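Long-range contact in mevalonate kinase (Staphylococcus aureus, PDB 2X7I), which probably catalyses the ATP-dependent phosphorylation of mevalonate to phosphomevalonate, an early step of the mevalonate route to isoprenoids: residues Leu170-Gly182 and Ala296-Gly308. Numbering follows the deposited sequence.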
loop_
_atom_site.group_PDB
_atom_site.type_symbol
_atom_site.label_atom_id
_atom_site.label_comp_id
_atom_site.label_asym_id
_atom_site.label_seq_id
_atom_site.Cartn_x
_atom_site.Cartn_y
_atom_site.Cartn_z
ATOM N N LEU A 170 -9.635 -0.403 11.680
ATOM C CA LEU A 170 -10.544 -0.989 10.698
ATOM C C LEU A 170 -11.175 -2.276 11.225
ATOM O O LEU A 170 -10.487 -3.189 11.691
ATOM C CB LEU A 170 -9.832 -1.257 9.363
ATOM C CG LEU A 170 -10.777 -1.546 8.179
ATOM C CD1 LEU A 170 -11.727 -0.378 7.927
ATOM C CD2 LEU A 170 -10.003 -1.887 6.918
ATOM N N SER A 171 -12.500 -2.324 11.164
ATOM C CA SER A 171 -13.241 -3.496 11.573
ATOM C C SER A 171 -14.435 -3.695 10.653
ATOM O O SER A 171 -15.499 -3.107 10.853
ATOM C CB SER A 171 -13.692 -3.361 13.019
ATOM O OG SER A 171 -14.218 -4.593 13.481
ATOM N N LEU A 172 -14.231 -4.512 9.628
ATOM C CA LEU A 172 -15.303 -4.947 8.746
ATOM C C LEU A 172 -15.279 -6.466 8.730
ATOM O O LEU A 172 -14.209 -7.079 8.608
ATOM C CB LEU A 172 -15.113 -4.380 7.335
ATOM C CG LEU A 172 -15.161 -2.844 7.256
ATOM C CD1 LEU A 172 -14.654 -2.306 5.923
ATOM C CD2 LEU A 172 -16.575 -2.362 7.512
ATOM N N ASP A 173 -16.459 -7.063 8.883
ATOM C CA ASP A 173 -16.608 -8.510 8.903
ATOM C C ASP A 173 -16.545 -9.053 7.470
ATOM O O ASP A 173 -17.573 -9.327 6.837
ATOM C CB ASP A 173 -17.934 -8.875 9.589
ATOM C CG ASP A 173 -18.153 -10.373 9.710
ATOM O OD1 ASP A 173 -19.309 -10.765 9.999
ATOM O OD2 ASP A 173 -17.195 -11.156 9.528
ATOM N N GLY A 174 -15.327 -9.208 6.964
ATOM C CA GLY A 174 -15.130 -9.682 5.606
ATOM C C GLY A 174 -13.686 -9.670 5.153
ATOM O O GLY A 174 -12.774 -9.375 5.930
ATOM N N TYR A 175 -13.491 -10.005 3.880
ATOM C CA TYR A 175 -12.170 -10.162 3.303
ATOM C C TYR A 175 -12.093 -9.426 1.988
ATOM O O TYR A 175 -13.102 -9.234 1.297
ATOM C CB TYR A 175 -11.861 -11.645 3.082
ATOM C CG TYR A 175 -11.672 -12.412 4.372
ATOM C CD1 TYR A 175 -12.766 -12.748 5.176
ATOM C CD2 TYR A 175 -10.402 -12.778 4.805
ATOM C CE1 TYR A 175 -12.596 -13.435 6.371
ATOM C CE2 TYR A 175 -10.224 -13.472 5.988
ATOM C CZ TYR A 175 -11.323 -13.800 6.768
ATOM O OH TYR A 175 -11.143 -14.488 7.944
ATOM N N MET A 176 -10.879 -9.010 1.653
ATOM C CA MET A 176 -10.613 -8.307 0.415
ATOM C C MET A 176 -9.446 -9.004 -0.257
ATOM O O MET A 176 -8.369 -9.130 0.338
ATOM C CB MET A 176 -10.282 -6.840 0.700
ATOM C CG MET A 176 -9.882 -6.037 -0.531
ATOM S SD MET A 176 -9.692 -4.281 -0.207
ATOM C CE MET A 176 -8.286 -4.238 0.907
ATOM N N VAL A 177 -9.672 -9.496 -1.475
ATOM C CA VAL A 177 -8.588 -10.026 -2.307
ATOM C C VAL A 177 -7.979 -8.875 -3.096
ATOM O O VAL A 177 -8.687 -8.150 -3.784
ATOM C CB VAL A 177 -9.080 -11.106 -3.295
ATOM C CG1 VAL A 177 -7.933 -11.591 -4.175
ATOM C CG2 VAL A 177 -9.701 -12.266 -2.543
ATOM N N VAL A 178 -6.669 -8.715 -2.979
ATOM C CA VAL A 178 -5.933 -7.682 -3.681
ATOM C C VAL A 178 -5.189 -8.347 -4.826
ATOM O O VAL A 178 -4.417 -9.270 -4.606
ATOM C CB VAL A 178 -4.957 -6.975 -2.730
ATOM C CG1 VAL A 178 -4.104 -5.955 -3.471
ATOM C CG2 VAL A 178 -5.728 -6.318 -1.586
ATOM N N ILE A 179 -5.449 -7.898 -6.048
ATOM C CA ILE A 179 -4.840 -8.479 -7.240
ATOM C C ILE A 179 -3.943 -7.468 -7.960
ATOM O O ILE A 179 -4.342 -6.339 -8.196
ATOM C CB ILE A 179 -5.911 -8.962 -8.226
ATOM C CG1 ILE A 179 -6.768 -10.062 -7.593
ATOM C CG2 ILE A 179 -5.260 -9.456 -9.515
ATOM C CD1 ILE A 179 -8.124 -10.252 -8.254
ATOM N N ASP A 180 -2.731 -7.901 -8.295
ATOM C CA ASP A 180 -1.782 -7.141 -9.107
ATOM C C ASP A 180 -1.767 -7.780 -10.494
ATOM O O ASP A 180 -1.551 -8.978 -10.617
ATOM C CB ASP A 180 -0.394 -7.204 -8.441
ATOM C CG ASP A 180 0.733 -6.655 -9.314
ATOM O OD1 ASP A 180 1.911 -6.858 -8.947
ATOM O OD2 ASP A 180 0.465 -6.033 -10.353
ATOM N N THR A 181 -2.015 -6.988 -11.534
ATOM C CA THR A 181 -2.065 -7.509 -12.906
ATOM C C THR A 181 -0.684 -7.612 -13.573
ATOM O O THR A 181 -0.575 -8.139 -14.673
ATOM C CB THR A 181 -3.000 -6.673 -13.808
ATOM O OG1 THR A 181 -2.420 -5.385 -14.044
ATOM C CG2 THR A 181 -4.379 -6.508 -13.160
ATOM N N GLY A 182 0.360 -7.103 -12.922
ATOM C CA GLY A 182 1.726 -7.324 -13.386
ATOM C C GLY A 182 2.194 -6.431 -14.523
ATOM O O GLY A 182 1.603 -5.385 -14.802
ATOM N N ALA A 296 -6.117 -17.733 -14.042
ATOM C CA ALA A 296 -6.471 -16.893 -15.192
ATOM C C ALA A 296 -5.446 -15.791 -15.486
ATOM O O ALA A 296 -5.715 -14.895 -16.293
ATOM C CB ALA A 296 -7.847 -16.281 -14.985
ATOM N N GLY A 297 -4.287 -15.842 -14.826
ATOM C CA GLY A 297 -3.160 -14.971 -15.167
ATOM C C GLY A 297 -2.803 -13.855 -14.190
ATOM O O GLY A 297 -1.747 -13.236 -14.349
ATOM N N ALA A 298 -3.653 -13.573 -13.196
ATOM C CA ALA A 298 -3.311 -12.564 -12.181
ATOM C C ALA A 298 -1.884 -12.823 -11.728
ATOM O O ALA A 298 -1.566 -13.934 -11.304
ATOM C CB ALA A 298 -4.248 -12.629 -10.996
ATOM N N ALA A 299 -1.020 -11.815 -11.841
ATOM C CA ALA A 299 0.410 -12.014 -11.585
ATOM C C ALA A 299 0.703 -12.279 -10.107
ATOM O O ALA A 299 1.486 -13.170 -9.786
ATOM C CB ALA A 299 1.226 -10.821 -12.094
ATOM N N HIS A 300 0.077 -11.513 -9.218
ATOM C CA HIS A 300 0.296 -11.651 -7.769
ATOM C C HIS A 300 -0.995 -11.337 -7.020
ATOM O O HIS A 300 -1.786 -10.509 -7.466
ATOM C CB HIS A 300 1.409 -10.712 -7.274
ATOM C CG HIS A 300 2.638 -10.706 -8.133
ATOM N ND1 HIS A 300 3.628 -11.660 -8.032
ATOM C CD2 HIS A 300 3.034 -9.857 -9.111
ATOM C CE1 HIS A 300 4.582 -11.398 -8.910
ATOM N NE2 HIS A 300 4.249 -10.306 -9.575
ATOM N N THR A 301 -1.208 -12.002 -5.891
ATOM C CA THR A 301 -2.404 -11.785 -5.083
ATOM C C THR A 301 -2.118 -11.760 -3.585
ATOM O O THR A 301 -1.103 -12.266 -3.136
ATOM C CB THR A 301 -3.489 -12.851 -5.367
ATOM O OG1 THR A 301 -2.959 -14.157 -5.108
ATOM C CG2 THR A 301 -3.965 -12.763 -6.825
ATOM N N TRP A 302 -3.015 -11.128 -2.831
ATOM C CA TRP A 302 -2.976 -11.133 -1.361
ATOM C C TRP A 302 -4.393 -11.227 -0.799
ATOM O O TRP A 302 -5.345 -10.733 -1.406
ATOM C CB TRP A 302 -2.352 -9.844 -0.814
ATOM C CG TRP A 302 -0.954 -9.527 -1.260
ATOM C CD1 TRP A 302 0.196 -9.792 -0.592
ATOM C CD2 TRP A 302 -0.572 -8.839 -2.457
ATOM N NE1 TRP A 302 1.282 -9.323 -1.300
ATOM C CE2 TRP A 302 0.835 -8.736 -2.451
ATOM C CE3 TRP A 302 -1.283 -8.310 -3.538
ATOM C CZ2 TRP A 302 1.546 -8.124 -3.481
ATOM C CZ3 TRP A 302 -0.578 -7.698 -4.558
ATOM C CH2 TRP A 302 0.822 -7.606 -4.525
ATOM N N ILE A 303 -4.524 -11.837 0.370
ATOM C CA ILE A 303 -5.787 -11.866 1.076
ATOM C C ILE A 303 -5.666 -10.987 2.312
ATOM O O ILE A 303 -4.807 -11.213 3.162
ATOM C CB ILE A 303 -6.199 -13.301 1.473
ATOM C CG1 ILE A 303 -6.501 -14.136 0.224
ATOM C CG2 ILE A 303 -7.422 -13.266 2.381
ATOM C CD1 ILE A 303 -6.728 -15.611 0.502
ATOM N N GLU A 304 -6.525 -9.973 2.386
ATOM C CA GLU A 304 -6.572 -9.060 3.515
ATOM C C GLU A 304 -7.814 -9.347 4.358
ATOM O O GLU A 304 -8.942 -9.238 3.868
ATOM C CB GLU A 304 -6.611 -7.619 2.999
ATOM C CG GLU A 304 -6.525 -6.529 4.080
ATOM C CD GLU A 304 -5.136 -6.372 4.682
ATOM O OE1 GLU A 304 -4.154 -6.893 4.104
ATOM O OE2 GLU A 304 -5.028 -5.711 5.739
ATOM N N ASN A 305 -7.602 -9.721 5.617
ATOM C CA ASN A 305 -8.687 -9.774 6.602
ATOM C C ASN A 305 -9.027 -8.347 6.994
ATOM O O ASN A 305 -8.129 -7.569 7.309
ATOM C CB ASN A 305 -8.263 -10.564 7.839
ATOM C CG ASN A 305 -9.426 -10.860 8.791
ATOM O OD1 ASN A 305 -10.470 -10.196 8.769
ATOM N ND2 ASN A 305 -9.237 -11.862 9.638
ATOM N N LEU A 306 -10.310 -7.994 6.972
ATOM C CA LEU A 306 -10.699 -6.613 7.235
ATOM C C LEU A 306 -10.989 -6.340 8.711
ATOM O O LEU A 306 -11.502 -5.278 9.060
ATOM C CB LEU A 306 -11.852 -6.185 6.326
ATOM C CG LEU A 306 -11.544 -6.189 4.821
ATOM C CD1 LEU A 306 -12.743 -5.667 4.036
ATOM C CD2 LEU A 306 -10.293 -5.372 4.479
ATOM N N GLY A 307 -10.630 -7.289 9.572
ATOM C CA GLY A 307 -10.523 -7.037 11.014
ATOM C C GLY A 307 -11.767 -7.285 11.840
ATOM O O GLY A 307 -11.747 -7.093 13.057
ATOM N N GLY A 308 -12.853 -7.698 11.190
ATOM C CA GLY A 308 -14.088 -8.043 11.888
ATOM C C GLY A 308 -14.008 -9.454 12.434
ATOM O O GLY A 308 -15.028 -10.046 12.801
HETATM O O HOH W 1 -10.276 -4.889 13.893
#
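Met176 and Glu304 exchange backbone hydrogen bonds in both directions, Met176 N to Glu304 O at 3.0 Å and Glu304 N back to Met176 O, and Val178 and Trp302 repeat the exchange. At Asp180 the regular pattern breaks: its N gives a straight bond to His300 O, but its O accepts two weak bonds, from Ala299 N and His300 N, the signature of a classic beta bulge. The Asp180 carboxylate lies alongside the His300 ring, the planes 34° apart and Asp180 OD1 3.2 Å from His300 CD2 at the ring edge. OD2 closes an Asx turn with Gly182 N, met from above the carboxylate plane, and also forms a salt bridge with Arg99.

Strand 300-305, the last of the chain, is an outermost strand of the four-stranded antiparallel sheet in the C-terminal half of this GHMP kinase; strand 175-180 is an inner strand, its alternate residues Tyr175, Val177 and Ile179 bonding to strand 276-280. Glu304, extended at chi1 (-174°) and bent at chi2, turns its carboxylate from strand 175-180 to the backbone N atoms of Asn35 and Ala36. The CE3 edge of Trp302 meets Val178, CE3 3.7 Å from Val178 CG1, and the Trp302 and Phe34 rings pack edge-to-face.

Toward the C-terminus, Leu306 N binds Gly174 O, and Leu306 O takes Leu172 N at 2.9 Å from above the carbonyl plane. Leu172 O accepts Gly308 N (3.0 Å), likewise from above its carbonyl plane, and Leu306 CB packs 3.9 Å from Leu172 CB. Asn305 OD1 accepts Gly307 N in a second Asx turn and lies over one face of the Tyr175 ring, toward its rim, with ring and amide planes 24° apart. A water, its O 2.8 Å from both Leu170 O and Gly307 O, donates to each.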